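Local structure of Lin1840 protein (4ZOC) at residues 106-112 with 159-164; 475-481 with 508-514; 554-560 with 590-596; 603-607 with 634-640. The protein probably hydrolyses terminal, non-reducing beta-D-glucosyl residues with release of beta-D-glucose, as a family 3 glycoside hydrolase involved in beta-1,2-glucan metabolism. The protein carries 2 engineered substitutions. All blocks are in the same frame, centred on the assembly; numbering follows the deposited sequence.

Contact 1: 106-112 with 159-164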
# COMPACT_ATOMS: atom_id res chain seq x y z
N LEU A 106 -17.88 -10.54 14.35
CA LEU A 106 -17.48 -11.31 15.51
C LEU A 106 -16.22 -10.68 16.14
O LEU A 106 -16.01 -10.77 17.30
CB LEU A 106 -17.29 -12.80 15.21
CG LEU A 106 -18.54 -13.55 14.72
CD1 LEU A 106 -18.25 -14.97 14.34
CD2 LEU A 106 -19.62 -13.48 15.77
N GLY A 107 -15.34 -10.14 15.35
CA GLY A 107 -14.10 -9.50 15.83
C GLY A 107 -14.57 -8.34 16.74
O GLY A 107 -14.07 -8.16 17.84
N CYS A 108 -15.57 -7.65 16.31
CA CYS A 108 -16.10 -6.48 17.11
C CYS A 108 -16.74 -6.86 18.48
O CYS A 108 -16.89 -6.03 19.33
CB CYS A 108 -17.07 -5.62 16.32
SG CYS A 108 -16.37 -4.86 14.83
N SER A 109 -17.15 -8.14 18.64
CA SER A 109 -17.58 -8.65 19.92
C SER A 109 -16.51 -8.58 20.98
O SER A 109 -16.87 -8.44 22.12
CB SER A 109 -18.10 -10.10 19.89
OG SER A 109 -17.03 -11.04 19.86
N PHE A 110 -15.23 -8.63 20.60
CA PHE A 110 -14.11 -8.76 21.59
C PHE A 110 -14.42 -9.83 22.62
O PHE A 110 -14.01 -9.73 23.81
CB PHE A 110 -13.82 -7.38 22.20
CG PHE A 110 -12.94 -6.52 21.35
CD1 PHE A 110 -13.48 -5.85 20.22
CD2 PHE A 110 -11.63 -6.25 21.74
CE1 PHE A 110 -12.74 -5.00 19.45
CE2 PHE A 110 -10.87 -5.38 20.97
CZ PHE A 110 -11.45 -4.77 19.84
N ASP A 111 -15.16 -10.88 22.17
CA ASP A 111 -15.66 -11.89 23.08
C ASP A 111 -15.35 -13.32 22.65
O ASP A 111 -15.99 -13.87 21.76
CB ASP A 111 -17.16 -11.68 23.37
CG ASP A 111 -17.61 -12.49 24.55
OD1 ASP A 111 -17.14 -12.20 25.69
OD2 ASP A 111 -18.36 -13.47 24.34
N ARG A 112 -14.33 -13.90 23.30
CA ARG A 112 -13.80 -15.21 22.95
C ARG A 112 -14.94 -16.24 23.02
O ARG A 112 -15.07 -17.07 22.13
CB ARG A 112 -12.62 -15.62 23.83
CG ARG A 112 -11.37 -14.78 23.66
CD ARG A 112 -10.47 -15.07 24.86
NE ARG A 112 -9.18 -14.38 24.86
CZ ARG A 112 -8.98 -13.17 25.42
NH1 ARG A 112 -9.99 -12.51 25.97
NH2 ARG A 112 -7.77 -12.63 25.45
N PHE A 159 -3.19 -9.61 17.68
CA PHE A 159 -3.53 -10.29 19.00
C PHE A 159 -5.00 -10.71 19.08
O PHE A 159 -5.31 -11.91 19.35
CB PHE A 159 -3.18 -9.43 20.22
CG PHE A 159 -3.45 -10.09 21.53
CD1 PHE A 159 -2.68 -11.10 21.94
CD2 PHE A 159 -4.51 -9.69 22.30
CE1 PHE A 159 -2.94 -11.73 23.17
CE2 PHE A 159 -4.80 -10.31 23.48
CZ PHE A 159 -4.00 -11.33 23.90
N LEU A 160 -5.88 -9.76 18.87
CA LEU A 160 -7.25 -10.11 18.72
C LEU A 160 -7.45 -11.25 17.75
O LEU A 160 -8.21 -12.23 18.02
CB LEU A 160 -8.09 -8.91 18.25
CG LEU A 160 -9.58 -9.08 18.25
CD1 LEU A 160 -10.16 -9.53 19.61
CD2 LEU A 160 -10.32 -7.83 17.83
N ASN A 161 -6.83 -11.18 16.56
CA ASN A 161 -7.12 -12.21 15.57
C ASN A 161 -6.64 -13.56 16.06
O ASN A 161 -7.26 -14.59 15.79
CB ASN A 161 -6.46 -11.91 14.19
CG ASN A 161 -7.07 -10.68 13.54
OD1 ASN A 161 -8.12 -10.21 14.02
ND2 ASN A 161 -6.54 -10.25 12.43
N SER A 162 -5.49 -13.55 16.73
CA SER A 162 -4.92 -14.78 17.32
C SER A 162 -5.87 -15.40 18.38
O SER A 162 -6.14 -16.60 18.33
CB SER A 162 -3.54 -14.52 17.94
OG SER A 162 -2.54 -14.15 16.98
N GLU A 163 -6.40 -14.55 19.27
CA GLU A 163 -7.25 -14.99 20.43
C GLU A 163 -8.57 -15.54 19.90
O GLU A 163 -9.00 -16.63 20.29
CB GLU A 163 -7.41 -13.90 21.43
CG GLU A 163 -6.09 -13.53 22.13
CD GLU A 163 -5.65 -14.63 23.05
OE1 GLU A 163 -6.35 -14.88 23.99
OE2 GLU A 163 -4.62 -15.30 22.82
N LEU A 164 -9.16 -14.83 18.96
CA LEU A 164 -10.42 -15.32 18.38
C LEU A 164 -10.27 -16.55 17.44
O LEU A 164 -11.17 -17.45 17.39
CB LEU A 164 -11.16 -14.19 17.71
CG LEU A 164 -11.45 -12.99 18.65
CD1 LEU A 164 -12.30 -12.02 17.83
CD2 LEU A 164 -12.19 -13.32 19.92

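Contact 2: 475-481 with 508-514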
# COMPACT_ATOMS: atom_id res chain seq x y z
N GLY A 475 -14.88 -9.48 -4.57
CA GLY A 475 -15.75 -8.33 -4.33
C GLY A 475 -14.94 -7.12 -3.87
O GLY A 475 -15.13 -6.61 -2.78
N SER A 476 -13.98 -6.69 -4.68
CA SER A 476 -13.15 -5.55 -4.34
C SER A 476 -13.84 -4.28 -4.81
O SER A 476 -14.25 -4.20 -6.02
CB SER A 476 -11.80 -5.68 -5.08
OG SER A 476 -10.97 -6.69 -4.50
N LEU A 477 -13.78 -3.26 -3.95
CA LEU A 477 -14.27 -1.95 -4.27
C LEU A 477 -13.18 -0.96 -4.19
O LEU A 477 -12.61 -0.76 -3.12
CB LEU A 477 -15.36 -1.49 -3.34
CG LEU A 477 -16.72 -2.03 -3.32
CD1 LEU A 477 -17.58 -1.23 -2.31
CD2 LEU A 477 -17.24 -1.88 -4.74
N ALA A 478 -12.89 -0.27 -5.29
CA ALA A 478 -11.88 0.78 -5.21
C ALA A 478 -12.26 1.95 -4.36
O ALA A 478 -11.38 2.50 -3.65
CB ALA A 478 -11.48 1.24 -6.59
N THR A 479 -13.55 2.28 -4.28
CA THR A 479 -14.03 3.34 -3.39
C THR A 479 -14.97 2.74 -2.37
O THR A 479 -15.99 2.08 -2.70
CB THR A 479 -14.75 4.42 -4.20
OG1 THR A 479 -13.85 4.92 -5.22
CG2 THR A 479 -15.26 5.52 -3.35
N ILE A 480 -14.59 2.87 -1.11
CA ILE A 480 -15.33 2.19 -0.04
C ILE A 480 -16.51 3.04 0.46
O ILE A 480 -16.56 3.50 1.64
CB ILE A 480 -14.39 1.78 1.13
CG1 ILE A 480 -13.58 2.96 1.64
CG2 ILE A 480 -13.46 0.68 0.65
CD1 ILE A 480 -13.34 2.86 3.13
N ARG A 481 -17.47 3.19 -0.44
CA ARG A 481 -18.68 3.94 -0.25
C ARG A 481 -19.89 3.09 -0.62
O ARG A 481 -19.78 2.19 -1.42
CB ARG A 481 -18.64 5.23 -1.08
CG ARG A 481 -17.75 6.30 -0.54
CD ARG A 481 -17.79 7.50 -1.44
NE ARG A 481 -19.05 8.23 -1.41
CZ ARG A 481 -19.34 9.18 -0.53
NH1 ARG A 481 -18.53 9.42 0.48
NH2 ARG A 481 -20.50 9.82 -0.60
N ARG A 508 -17.75 -4.53 5.19
CA ARG A 508 -16.43 -3.81 5.23
C ARG A 508 -16.62 -2.48 5.89
O ARG A 508 -17.71 -1.94 5.84
CB ARG A 508 -15.85 -3.53 3.80
CG ARG A 508 -16.88 -2.86 2.87
CD ARG A 508 -16.32 -2.11 1.69
NE ARG A 508 -15.54 -3.03 0.88
CZ ARG A 508 -16.08 -3.89 0.02
NH1 ARG A 508 -17.38 -3.96 -0.14
NH2 ARG A 508 -15.31 -4.67 -0.71
N PRO A 509 -15.55 -1.92 6.54
CA PRO A 509 -15.55 -0.46 6.81
C PRO A 509 -15.91 0.31 5.57
O PRO A 509 -15.56 -0.09 4.42
CB PRO A 509 -14.10 -0.20 7.18
CG PRO A 509 -13.63 -1.55 7.80
CD PRO A 509 -14.22 -2.50 6.84
N LEU A 510 -16.64 1.39 5.78
CA LEU A 510 -17.10 2.25 4.68
C LEU A 510 -16.79 3.68 5.10
O LEU A 510 -16.60 3.96 6.31
CB LEU A 510 -18.59 2.10 4.44
CG LEU A 510 -18.96 0.79 3.73
CD1 LEU A 510 -20.43 0.56 4.04
CD2 LEU A 510 -18.57 0.74 2.26
N GLU A 511 -16.90 4.59 4.16
CA GLU A 511 -16.90 6.03 4.46
C GLU A 511 -18.27 6.45 5.07
O GLU A 511 -19.31 6.50 4.39
CB GLU A 511 -16.65 6.85 3.21
CG GLU A 511 -15.36 6.59 2.46
CD GLU A 511 -15.12 7.53 1.27
OE1 GLU A 511 -15.86 8.56 1.11
OE2 GLU A 511 -14.19 7.23 0.50
N VAL A 512 -18.28 6.66 6.37
CA VAL A 512 -19.52 6.91 7.04
C VAL A 512 -19.66 8.34 7.58
O VAL A 512 -20.69 8.66 8.27
CB VAL A 512 -19.83 5.85 8.11
CG1 VAL A 512 -19.93 4.46 7.50
CG2 VAL A 512 -18.88 5.97 9.30
N LYS A 513 -18.66 9.20 7.35
CA LYS A 513 -18.71 10.54 7.88
C LYS A 513 -20.07 11.25 7.50
O LYS A 513 -20.76 11.85 8.38
CB LYS A 513 -17.51 11.36 7.43
CG LYS A 513 -17.61 12.87 7.70
CD LYS A 513 -16.30 13.61 7.32
CE LYS A 513 -16.46 15.07 7.85
NZ LYS A 513 -15.19 15.74 7.79
N GLU A 514 -20.48 11.11 6.25
CA GLU A 514 -21.73 11.78 5.77
C GLU A 514 -22.95 11.16 6.40
O GLU A 514 -23.96 11.84 6.56
CB GLU A 514 -21.86 11.69 4.27
CG GLU A 514 -20.77 12.50 3.59
CD GLU A 514 -20.56 12.08 2.16
OE1 GLU A 514 -21.54 11.90 1.42
OE2 GLU A 514 -19.39 11.94 1.75

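Contact 3: 554-560 with 590-596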
# COMPACT_ATOMS: atom_id res chain seq x y z
N PHE A 554 -12.28 2.75 10.69
CA PHE A 554 -13.15 3.31 9.65
C PHE A 554 -12.46 4.55 9.08
O PHE A 554 -12.35 5.56 9.77
CB PHE A 554 -14.52 3.67 10.25
CG PHE A 554 -15.50 2.50 10.24
CD1 PHE A 554 -15.10 1.25 10.65
CD2 PHE A 554 -16.77 2.64 9.71
CE1 PHE A 554 -15.94 0.17 10.57
CE2 PHE A 554 -17.65 1.55 9.63
CZ PHE A 554 -17.21 0.32 10.11
N PRO A 555 -11.94 4.45 7.81
CA PRO A 555 -11.25 5.61 7.29
C PRO A 555 -12.09 6.85 7.11
O PRO A 555 -13.29 6.84 6.89
CB PRO A 555 -10.68 5.13 5.95
CG PRO A 555 -10.68 3.61 6.03
CD PRO A 555 -11.92 3.36 6.85
N GLN A 556 -11.35 7.97 7.18
CA GLN A 556 -11.88 9.28 6.79
C GLN A 556 -12.39 9.28 5.36
O GLN A 556 -13.46 9.81 5.08
CB GLN A 556 -10.83 10.41 6.92
CG GLN A 556 -10.30 10.71 8.31
CD GLN A 556 -11.32 11.49 9.17
OE1 GLN A 556 -12.25 12.18 8.68
NE2 GLN A 556 -11.07 11.47 10.45
N THR A 557 -11.60 8.73 4.46
CA THR A 557 -11.90 8.62 3.04
C THR A 557 -11.04 7.48 2.48
O THR A 557 -10.07 7.06 3.14
CB THR A 557 -11.58 9.93 2.31
OG1 THR A 557 -12.10 9.93 0.98
CG2 THR A 557 -10.08 10.24 2.37
N THR A 558 -11.37 6.98 1.30
CA THR A 558 -10.69 5.85 0.65
C THR A 558 -9.17 6.07 0.62
O THR A 558 -8.38 5.16 0.87
CB THR A 558 -11.27 5.67 -0.80
OG1 THR A 558 -12.64 5.20 -0.67
CG2 THR A 558 -10.49 4.68 -1.54
N GLY A 559 -8.76 7.29 0.28
CA GLY A 559 -7.36 7.60 0.17
C GLY A 559 -6.56 7.67 1.46
O GLY A 559 -5.34 7.80 1.39
N GLN A 560 -7.17 7.53 2.60
CA GLN A 560 -6.47 7.36 3.86
C GLN A 560 -5.90 5.93 4.03
O GLN A 560 -5.11 5.64 4.92
CB GLN A 560 -7.40 7.71 5.02
CG GLN A 560 -6.61 8.01 6.31
CD GLN A 560 -7.50 8.34 7.51
OE1 GLN A 560 -8.56 7.71 7.72
NE2 GLN A 560 -7.15 9.40 8.23
N ILE A 590 -7.29 15.96 4.97
CA ILE A 590 -8.01 15.14 5.98
C ILE A 590 -7.17 15.00 7.23
O ILE A 590 -5.94 15.21 7.19
CB ILE A 590 -8.32 13.73 5.47
CG1 ILE A 590 -7.04 12.98 5.10
CG2 ILE A 590 -9.33 13.73 4.33
CD1 ILE A 590 -7.24 11.43 4.99
N PRO A 591 -7.79 14.68 8.33
CA PRO A 591 -7.03 14.24 9.52
C PRO A 591 -6.24 12.97 9.35
O PRO A 591 -6.56 12.10 8.50
CB PRO A 591 -8.12 14.05 10.57
CG PRO A 591 -9.28 14.83 10.06
CD PRO A 591 -9.22 14.56 8.60
N ASN A 592 -5.21 12.85 10.18
CA ASN A 592 -4.44 11.61 10.29
C ASN A 592 -5.24 10.52 10.92
O ASN A 592 -5.07 9.32 10.61
CB ASN A 592 -3.18 11.80 11.15
CG ASN A 592 -2.05 12.57 10.43
OD1 ASN A 592 -2.26 13.30 9.50
ND2 ASN A 592 -0.85 12.46 10.99
N GLU A 593 -6.10 10.89 11.84
CA GLU A 593 -6.88 9.88 12.55
C GLU A 593 -7.93 9.31 11.64
O GLU A 593 -8.48 10.02 10.82
CB GLU A 593 -7.62 10.52 13.72
CG GLU A 593 -6.67 10.98 14.80
CD GLU A 593 -6.04 12.37 14.55
OE1 GLU A 593 -6.35 13.08 13.57
OE2 GLU A 593 -5.14 12.69 15.34
N PRO A 594 -8.24 8.00 11.79
CA PRO A 594 -9.40 7.45 11.10
C PRO A 594 -10.68 8.12 11.65
O PRO A 594 -10.64 8.75 12.72
CB PRO A 594 -9.34 5.94 11.45
CG PRO A 594 -8.69 5.95 12.80
CD PRO A 594 -7.67 7.08 12.75
N PHE A 595 -11.77 8.03 10.91
CA PHE A 595 -13.02 8.60 11.37
C PHE A 595 -13.44 7.95 12.69
O PHE A 595 -13.90 8.61 13.63
CB PHE A 595 -14.11 8.51 10.30
CG PHE A 595 -15.31 9.34 10.65
CD1 PHE A 595 -15.24 10.70 10.47
CD2 PHE A 595 -16.49 8.77 11.12
CE1 PHE A 595 -16.28 11.50 10.81
CE2 PHE A 595 -17.56 9.54 11.45
CZ PHE A 595 -17.45 10.93 11.28
N TYR A 596 -13.31 6.65 12.77
CA TYR A 596 -13.45 5.93 14.05
C TYR A 596 -12.31 4.89 14.21
O TYR A 596 -11.90 4.25 13.23
CB TYR A 596 -14.75 5.10 14.10
CG TYR A 596 -16.06 5.89 13.93
CD1 TYR A 596 -16.43 6.82 14.89
CD2 TYR A 596 -16.98 5.59 12.91
CE1 TYR A 596 -17.63 7.49 14.81
CE2 TYR A 596 -18.20 6.23 12.84
CZ TYR A 596 -18.51 7.20 13.78
OH TYR A 596 -19.75 7.87 13.73

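Contact 4: 603-607 with 634-640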
# COMPACT_ATOMS: atom_id res chain seq x y z
N SER A 603 -22.22 2.80 24.33
CA SER A 603 -23.07 1.93 25.17
C SER A 603 -24.21 2.86 25.67
O SER A 603 -24.04 4.08 25.71
CB SER A 603 -22.26 1.43 26.40
OG SER A 603 -23.04 0.72 27.40
N TYR A 604 -25.31 2.23 26.12
CA TYR A 604 -26.35 2.88 26.89
C TYR A 604 -25.92 3.16 28.37
O TYR A 604 -26.58 3.93 29.05
CB TYR A 604 -27.68 2.13 26.83
CG TYR A 604 -28.17 1.89 25.43
CD1 TYR A 604 -27.86 2.81 24.39
CD2 TYR A 604 -28.97 0.82 25.14
CE1 TYR A 604 -28.36 2.65 23.11
CE2 TYR A 604 -29.44 0.61 23.86
CZ TYR A 604 -29.12 1.50 22.83
OH TYR A 604 -29.60 1.22 21.54
N SER A 605 -24.86 2.53 28.82
CA SER A 605 -24.39 2.64 30.16
C SER A 605 -23.15 3.59 30.19
O SER A 605 -22.65 4.08 29.15
CB SER A 605 -23.95 1.26 30.64
OG SER A 605 -24.90 0.26 30.54
N GLU A 606 -22.66 3.82 31.37
CA GLU A 606 -21.43 4.61 31.59
C GLU A 606 -20.57 3.85 32.60
O GLU A 606 -21.07 3.27 33.56
CB GLU A 606 -21.83 5.90 32.26
CG GLU A 606 -21.97 7.18 31.53
CD GLU A 606 -21.75 8.33 32.55
OE1 GLU A 606 -22.57 8.47 33.46
OE2 GLU A 606 -20.72 9.07 32.54
N PHE A 607 -19.27 3.84 32.40
CA PHE A 607 -18.38 3.03 33.23
C PHE A 607 -17.25 3.84 33.74
O PHE A 607 -16.91 4.83 33.19
CB PHE A 607 -17.79 1.88 32.43
CG PHE A 607 -18.84 0.98 31.80
CD1 PHE A 607 -19.39 -0.10 32.51
CD2 PHE A 607 -19.24 1.21 30.51
CE1 PHE A 607 -20.36 -0.89 31.96
CE2 PHE A 607 -20.26 0.43 29.95
CZ PHE A 607 -20.77 -0.64 30.66
N SER A 634 -24.05 3.94 35.90
CA SER A 634 -25.38 4.31 35.35
C SER A 634 -26.45 3.40 35.96
O SER A 634 -26.16 2.48 36.78
CB SER A 634 -25.40 4.21 33.82
OG SER A 634 -25.43 2.81 33.38
N ASP A 635 -27.70 3.62 35.54
CA ASP A 635 -28.77 2.84 35.98
C ASP A 635 -29.14 1.78 34.97
O ASP A 635 -30.21 1.18 35.06
CB ASP A 635 -29.98 3.77 36.24
CG ASP A 635 -29.71 4.73 37.36
OD1 ASP A 635 -29.22 4.30 38.44
OD2 ASP A 635 -29.98 5.91 37.18
N ILE A 636 -28.26 1.54 34.00
CA ILE A 636 -28.58 0.61 32.89
C ILE A 636 -27.48 -0.48 32.86
O ILE A 636 -26.33 -0.14 32.83
CB ILE A 636 -28.63 1.39 31.57
CG1 ILE A 636 -29.81 2.42 31.59
CG2 ILE A 636 -28.82 0.45 30.41
CD1 ILE A 636 -29.53 3.63 30.72
N ALA A 637 -27.84 -1.76 32.92
CA ALA A 637 -26.89 -2.87 32.86
C ALA A 637 -26.21 -2.85 31.48
O ALA A 637 -26.85 -2.50 30.48
CB ALA A 637 -27.61 -4.19 33.04
N GLY A 638 -24.93 -3.18 31.44
CA GLY A 638 -24.24 -3.21 30.17
C GLY A 638 -22.93 -3.86 30.28
O GLY A 638 -22.49 -4.22 31.39
N LYS A 639 -22.31 -4.06 29.12
CA LYS A 639 -20.99 -4.61 29.01
C LYS A 639 -19.98 -3.59 28.45
O LYS A 639 -20.26 -2.81 27.55
CB LYS A 639 -21.03 -5.85 28.08
CG LYS A 639 -21.79 -7.01 28.68
CD LYS A 639 -22.22 -7.99 27.64
CE LYS A 639 -23.13 -9.04 28.24
NZ LYS A 639 -23.26 -10.05 27.18
N GLU A 640 -18.77 -3.62 28.99
CA GLU A 640 -17.70 -2.77 28.55
C GLU A 640 -16.53 -3.69 28.19
O GLU A 640 -16.35 -4.78 28.77
CB GLU A 640 -17.26 -1.83 29.70
CG GLU A 640 -16.13 -0.85 29.36
CD GLU A 640 -16.45 0.04 28.15
OE1 GLU A 640 -16.84 1.22 28.27
OE2 GLU A 640 -16.31 -0.49 27.02
O HOH W 1 -22.79 -1.73 26.78

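Contact 1: 106-112 with 159-164
In the TIM-barrel region of this family 3 enzyme, helix 158-173 packs against the turn that follows helix 103-108, with Leu160, Glu163 and Leu164 facing Gly107, Phe110 and Arg112. The Leu160 CD2 methyl makes a CH-pi contact over one face of the Phe110 ring, 4.0 Å from the centroid and 17° off the normal. Phe110 has positive phi as the chain leaves the helix, and its CB is directed away from helix 158-173; with CG beside the backbone N (chi1 -83°), the ring swings back so that CZ reaches Leu160 CD2. Next along this helix-to-helix turn, Asp111 takes the N-cap position before helix 112-128 and bonds to Thr114. Leu164 spans the turn with two methyls: CD1 lies 3.7 Å from Gly107 CA, and CD2 lies 3.9 Å from Arg112 CA. At the outer end the Arg112 guanidinium grips a single carboxylate oxygen side-on, with both NE and NH2 3.0 Å from Glu163 OE1. That oxygen lies in the guanidinium plane, and the guanidinium and carboxylate planes are 73° apart. Glu163 OE2 forms a salt bridge with Lys166, while Arg112 NH1 bonds to the carbonyl of Phe663, on strand 659-668, whose ring also forms a cation-pi contact with Arg112.

Contact 2: 475-481 with 508-514
Ile480, the centre of an inverse gamma turn, meets Leu510 and Glu511 where two loops of the family 3 C-terminal domain come together: the one before helix 484-494 and the one between strand 500-505 and helix 513-517. The backbone link is a bond from Glu511 N to Ile480 O, 2.8 Å long, with the donor almost in line with the carbonyl (C=O...N 175°). Leu510 CA approaches the same carbonyl in a CA-H...O contact.

Ile480 packs beside this link. It directs CG2 to the CD carbon of Arg508, while CG1 lies against Glu511 CG. Ile480 CD1 lies 3.9 Å from Pro509 O, a buried oxygen with no hydrogen-bond partner in the model. Leu477 lays its CD1 methyl over one face of the Arg508 guanidinium, 3.5 Å from NH1.

At the edge of that guanidinium and in its plane, Arg508 NH2 donates to Gly475 O at 2.8 Å. Glu466 forms a salt bridge with Arg508 NH1, and carbonyls of Pro145, Arg146 and Trp470 also accept from this guanidinium. Asp589 of the second subunit accepts from the backbone N atoms of Ala478 and Thr479.

Charge pairing closes the other end. The Arg481 chain bends at chi3 (70°), bringing NH1 between two acidic side chains, 2.9 Å from Glu511 OE1 and 3.0 Å from Glu514 OE2. Glu511 OE2 is bonded instead to Thr558 OG1, which fixes the carboxylate from its other oxygen. Arg481 NH2 also pairs with Glu484. Arg481 takes Glu514 end-on, and its second bond, NH2 to Glu514 OE1 at 3.1 Å, is nearly straight at 169°.

Contact 3: 554-560 with 590-596
Gln556 and Gln560 send their amides to one carbonyl: the NE2 atoms of both residues lie 3.0 Å from Glu593 O, which they reach from opposite faces of the carbonyl plane. Their chains arrive there differently. Gln560 is extended beyond CG, with CG anti to the backbone N (chi1 -161°), whereas Gln556 bends at chi2 (-75°) and lies across the Pro591 ring, its CD 3.8 Å from Pro591 CD. Gln560 OE1 accepts from Gln556 N at 2.9 Å, from above its own amide plane; both ends of the amide are bonded, which supports the modelled orientation of its O and N. Gln556 OE1 sits at the edge of the Phe595 ring, with amide and ring planes 78° apart. Ile590 places its CD1 methyl 3.7 Å from Gln560 CG, with Thr557 CG2 also against it. Phe554 CB packs 4.1 Å from Tyr596 CD2, at the edge of the tyrosine ring, whose OH bonds to Glu379. Across the dimer interface, Ala478 of the second subunit packs on Ile590. Phe554 N bonds to Tyr596 O at 3.0 Å, and Phe554 O receives weak bonds from the N atoms of Phe595 and Tyr596; Phe554 and Tyr596 form an antiparallel hydrogen-bonded pair, and with Phe595 also facing Phe554 this is a classic beta bulge.

Contact 4: 603-607 with 634-640
Phe607 lays its ring against Glu640, and the glutamate can be followed outward from its backbone. Glu640 CB stands over the centre of the ring in a CH-pi contact, 3.6 Å from the centroid and only 5° off the normal. CG is anti to the backbone N (chi1 -179°) and lies 3.9 Å from Phe607 CD2; the bend at chi2 (56°) keeps CD near that same ring atom. At the tip OE1 comes to 3.3 Å from Phe607 CD2, and OE2 makes a salt bridge with Lys549. The ring's edge points at Gly638 C; Gly638, without a side chain, lets Ser605 OG come 3.6 Å from its CA. Ser605 OG donates to Ile636 O at 2.7 Å from above the carbonyl plane. Two ST turns brace the segments, Ser603 OG accepting from Ser605 N and Ser634 OG from Ile636 N at 3.2 Å; Ser634 OG also bonds Asn632 OD1. A water donates to Lys639 O at 2.9 Å. Ile636 CD1 packs 3.4 Å from Tyr604 O, and Tyr604 extends its own side chain to strand 376-380. The contact lies where the chain enters the fibronectin type III-like beta domain at strand 607-611, with strand 624-632 flanking Phe607 and Glu640 and strand 659-668 pairing with 638-648.

Overall arrangement
Contacts 2 and 3 lie in the family 3 C-terminal domain with centres about 11 Å apart, and they touch: Thr558 OG1 of contact 3 probably hydrogen-bonds to both segments of contact 2. Both also border the second subunit. Contact 2 is the more buried, combining a salt-bridge network with backbone bonding, whereas contact 3 relies on glutamine amides and a bulged backbone bridge. Contact 1, about 23 Å from each of these between centres, joins a helix of the TIM-barrel region to the turn between two others through leucine methyls and a partly exposed salt bridge. Contact 4 is a surface contact of serine hydroxyls and an aromatic face packed on an aliphatic carbon. Strand 659-668 borders contacts 1 and 4.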